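Local coordinates for protein phenylurea hydrolase B (Mycobacterium brisbanense, PDB 4WHB) that probably hydrolyses carbon-nitrogen bonds in phenylurea compounds such as the herbicide diuron, as a metal-binding member of the amidohydrolase superfamily, at residues L101-T109 with I435-V445. Residues are numbered along the deposited sequence; the frame is centred on the assembly and turned at random.
Sequences LALRNGVTT and ITEVFQAGAAV
Leu103 and Val438 meet where the helix-to-strand corner of an amidohydrolase TIM-type barrel packs against a strand that, as in relatives, probably belongs to the smaller beta domain formed with the N-terminal strands. It illustrates how two strands can run alongside without pairing: 107-109 and 437-440 differ in direction by only 6°, yet their axes stay 8.1 Å apart and side chains fill the gap. Each has other backbone partners, strand 56-63 for the first and 418-421 for the second.

The apolar packing centres on Leu103. With CG anti to the backbone N (chi1 -178°), its branch crosses Val438 aslant, CD1 lying 3.8 Å from Val438 CG1, while CD2 meets Val445 CG2 tip to tip at 4.2 Å. Farther along, Thr108 and Gln440 pass in opposite directions, Thr108 CG2 lying 3.9 Å from Gln440 CG.

The backbone contributes a second kind of contact. Gly106 closes helix 91-104 with a Schellman motif, its positive phi (106°) turning the chain into strand 107-112. Without a side chain, it lets Ile435 CD1 approach its CA to 4.1 Å. The adjacent Asn105 carbonyl accepts a hydrogen bond from His372 NE2. The other methyl of Val438, CG2, sits 3.8 Å from Gly106 CA and at the same distance from Leu103 O, the carbonyl that receives the Gly106 N-H.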
loop_
_atom_site.group_PDB
_atom_site.type_symbol
_atom_site.label_atom_id
_atom_site.label_comp_id
_atom_site.label_asym_id
_atom_site.label_seq_id
_atom_site.Cartn_x
_atom_site.Cartn_y
_atom_site.Cartn_z
ATOM N N LEU C 101 -3.080 -35.181 12.385
ATOM C CA LEU C 101 -4.382 -34.679 12.752
ATOM C C LEU C 101 -5.497 -35.318 11.953
ATOM O O LEU C 101 -6.616 -35.495 12.457
ATOM C CB LEU C 101 -4.415 -33.156 12.592
ATOM C CG LEU C 101 -3.487 -32.382 13.511
ATOM C CD1 LEU C 101 -3.591 -30.937 13.113
ATOM C CD2 LEU C 101 -3.802 -32.547 14.994
ATOM N N ALA C 102 -5.202 -35.631 10.702
ATOM C CA ALA C 102 -6.130 -36.343 9.826
ATOM C C ALA C 102 -6.358 -37.752 10.373
ATOM O O ALA C 102 -7.488 -38.165 10.601
ATOM C CB ALA C 102 -5.595 -36.373 8.374
ATOM N N LEU C 103 -5.259 -38.481 10.568
ATOM C CA LEU C 103 -5.278 -39.858 11.027
ATOM C C LEU C 103 -5.963 -39.967 12.372
ATOM O O LEU C 103 -6.730 -40.891 12.601
ATOM C CB LEU C 103 -3.829 -40.363 11.116
ATOM C CG LEU C 103 -3.572 -41.824 11.528
ATOM C CD1 LEU C 103 -4.342 -42.779 10.605
ATOM C CD2 LEU C 103 -2.067 -42.097 11.533
ATOM N N ARG C 104 -5.664 -39.026 13.272
ATOM C CA ARG C 104 -6.322 -38.928 14.575
ATOM C C ARG C 104 -7.846 -38.870 14.341
ATOM O O ARG C 104 -8.607 -39.459 15.099
ATOM C CB ARG C 104 -5.828 -37.683 15.340
ATOM C CG ARG C 104 -6.292 -37.619 16.794
ATOM C CD ARG C 104 -5.714 -36.455 17.640
ATOM N NE ARG C 104 -6.181 -35.126 17.214
ATOM C CZ ARG C 104 -6.000 -33.997 17.898
ATOM N NH1 ARG C 104 -5.346 -33.983 19.033
ATOM N NH2 ARG C 104 -6.446 -32.854 17.421
ATOM N N ASN C 105 -8.277 -38.155 13.295
ATOM C CA ASN C 105 -9.688 -38.044 12.945
ATOM C C ASN C 105 -10.184 -39.154 11.991
ATOM O O ASN C 105 -11.325 -39.173 11.554
ATOM C CB ASN C 105 -9.965 -36.687 12.371
ATOM C CG ASN C 105 -9.972 -35.603 13.423
ATOM O OD1 ASN C 105 -9.225 -35.651 14.406
ATOM N ND2 ASN C 105 -10.817 -34.614 13.222
ATOM N N GLY C 106 -9.308 -40.104 11.690
ATOM C CA GLY C 106 -9.681 -41.280 10.922
ATOM C C GLY C 106 -9.203 -41.306 9.480
ATOM O O GLY C 106 -9.442 -42.299 8.780
ATOM N N VAL C 107 -8.497 -40.278 9.028
ATOM C CA VAL C 107 -7.987 -40.296 7.655
ATOM C C VAL C 107 -6.625 -40.969 7.577
ATOM O O VAL C 107 -5.643 -40.426 8.014
ATOM C CB VAL C 107 -7.903 -38.870 7.075
ATOM C CG1 VAL C 107 -7.539 -38.929 5.587
ATOM C CG2 VAL C 107 -9.223 -38.073 7.317
ATOM N N THR C 108 -6.595 -42.166 7.025
ATOM C CA THR C 108 -5.382 -42.987 6.952
ATOM C C THR C 108 -4.453 -42.581 5.852
ATOM O O THR C 108 -3.264 -42.793 5.934
ATOM C CB THR C 108 -5.756 -44.467 6.736
ATOM O OG1 THR C 108 -6.674 -44.587 5.631
ATOM C CG2 THR C 108 -6.398 -45.039 8.034
ATOM N N THR C 109 -5.011 -41.961 4.829
ATOM C CA THR C 109 -4.279 -41.640 3.611
ATOM C C THR C 109 -4.679 -40.279 3.068
ATOM O O THR C 109 -5.842 -39.953 2.986
ATOM C CB THR C 109 -4.558 -42.697 2.520
ATOM O OG1 THR C 109 -3.886 -43.934 2.856
ATOM C CG2 THR C 109 -4.109 -42.200 1.140
ATOM N N ILE C 435 -15.206 -42.223 16.945
ATOM C CA ILE C 435 -14.280 -43.258 16.512
ATOM C C ILE C 435 -13.605 -43.890 17.705
ATOM O O ILE C 435 -12.821 -43.212 18.401
ATOM C CB ILE C 435 -13.205 -42.657 15.591
ATOM C CG1 ILE C 435 -13.843 -42.200 14.277
ATOM C CG2 ILE C 435 -12.109 -43.666 15.308
ATOM C CD1 ILE C 435 -12.944 -41.361 13.361
ATOM N N THR C 436 -13.875 -45.173 17.928
ATOM C CA THR C 436 -13.240 -45.879 19.038
ATOM C C THR C 436 -11.831 -46.332 18.711
ATOM O O THR C 436 -10.997 -46.437 19.608
ATOM C CB THR C 436 -14.083 -47.077 19.494
ATOM O OG1 THR C 436 -14.356 -47.942 18.368
ATOM C CG2 THR C 436 -15.371 -46.526 20.140
ATOM N N GLU C 437 -11.558 -46.592 17.437
ATOM C CA GLU C 437 -10.194 -46.941 17.017
ATOM C C GLU C 437 -9.930 -46.622 15.567
ATOM O O GLU C 437 -10.850 -46.691 14.732
ATOM C CB GLU C 437 -9.915 -48.443 17.270
ATOM C CG GLU C 437 -8.917 -48.688 18.392
ATOM C CD GLU C 437 -9.162 -50.011 19.100
ATOM O OE1 GLU C 437 -10.315 -50.514 19.031
ATOM O OE2 GLU C 437 -8.210 -50.548 19.743
ATOM N N VAL C 438 -8.677 -46.274 15.273
ATOM C CA VAL C 438 -8.225 -46.165 13.904
ATOM C C VAL C 438 -7.061 -47.121 13.650
ATOM O O VAL C 438 -6.015 -46.976 14.252
ATOM C CB VAL C 438 -7.804 -44.747 13.572
ATOM C CG1 VAL C 438 -7.315 -44.666 12.123
ATOM C CG2 VAL C 438 -8.965 -43.786 13.726
ATOM N N PHE C 439 -7.251 -48.099 12.768
ATOM C CA PHE C 439 -6.178 -49.009 12.406
ATOM C C PHE C 439 -5.590 -48.645 11.046
ATOM O O PHE C 439 -6.324 -48.246 10.123
ATOM C CB PHE C 439 -6.675 -50.449 12.386
ATOM C CG PHE C 439 -6.464 -51.190 13.695
ATOM C CD1 PHE C 439 -7.150 -50.823 14.841
ATOM C CD2 PHE C 439 -5.569 -52.252 13.761
ATOM C CE1 PHE C 439 -6.969 -51.482 16.027
ATOM C CE2 PHE C 439 -5.374 -52.915 14.945
ATOM C CZ PHE C 439 -6.075 -52.527 16.080
ATOM N N GLN C 440 -4.267 -48.741 10.924
ATOM C CA GLN C 440 -3.583 -48.382 9.683
ATOM C C GLN C 440 -2.511 -49.392 9.359
ATOM O O GLN C 440 -1.773 -49.801 10.244
ATOM C CB GLN C 440 -2.970 -46.982 9.792
ATOM C CG GLN C 440 -2.762 -46.288 8.447
ATOM C CD GLN C 440 -1.671 -45.229 8.532
ATOM O OE1 GLN C 440 -1.933 -44.020 8.459
ATOM N NE2 GLN C 440 -0.427 -45.688 8.698
ATOM N N ALA C 441 -2.424 -49.799 8.086
ATOM C CA ALA C 441 -1.459 -50.810 7.653
ATOM C C ALA C 441 -1.539 -52.031 8.574
ATOM O O ALA C 441 -0.543 -52.652 8.899
ATOM C CB ALA C 441 -0.050 -50.234 7.645
ATOM N N GLY C 442 -2.751 -52.368 8.972
ATOM C CA GLY C 442 -2.982 -53.444 9.911
ATOM C C GLY C 442 -2.368 -53.182 11.263
ATOM O O GLY C 442 -1.911 -54.130 11.910
ATOM N N ALA C 443 -2.359 -51.918 11.690
ATOM C CA ALA C 443 -1.751 -51.539 12.941
ATOM C C ALA C 443 -2.576 -50.504 13.698
ATOM O O ALA C 443 -3.172 -49.643 13.106
ATOM C CB ALA C 443 -0.317 -51.057 12.711
ATOM N N ALA C 444 -2.586 -50.607 15.020
ATOM C CA ALA C 444 -3.296 -49.680 15.857
ATOM C C ALA C 444 -2.600 -48.295 15.909
ATOM O O ALA C 444 -1.393 -48.186 15.661
ATOM C CB ALA C 444 -3.416 -50.272 17.249
ATOM N N VAL C 445 -3.384 -47.261 16.192
ATOM C CA VAL C 445 -2.861 -45.916 16.295
ATOM C C VAL C 445 -3.120 -45.444 17.693
ATOM O O VAL C 445 -4.203 -45.674 18.227
ATOM C CB VAL C 445 -3.529 -44.923 15.292
ATOM C CG1 VAL C 445 -3.033 -43.501 15.510
ATOM C CG2 VAL C 445 -3.277 -45.350 13.856
#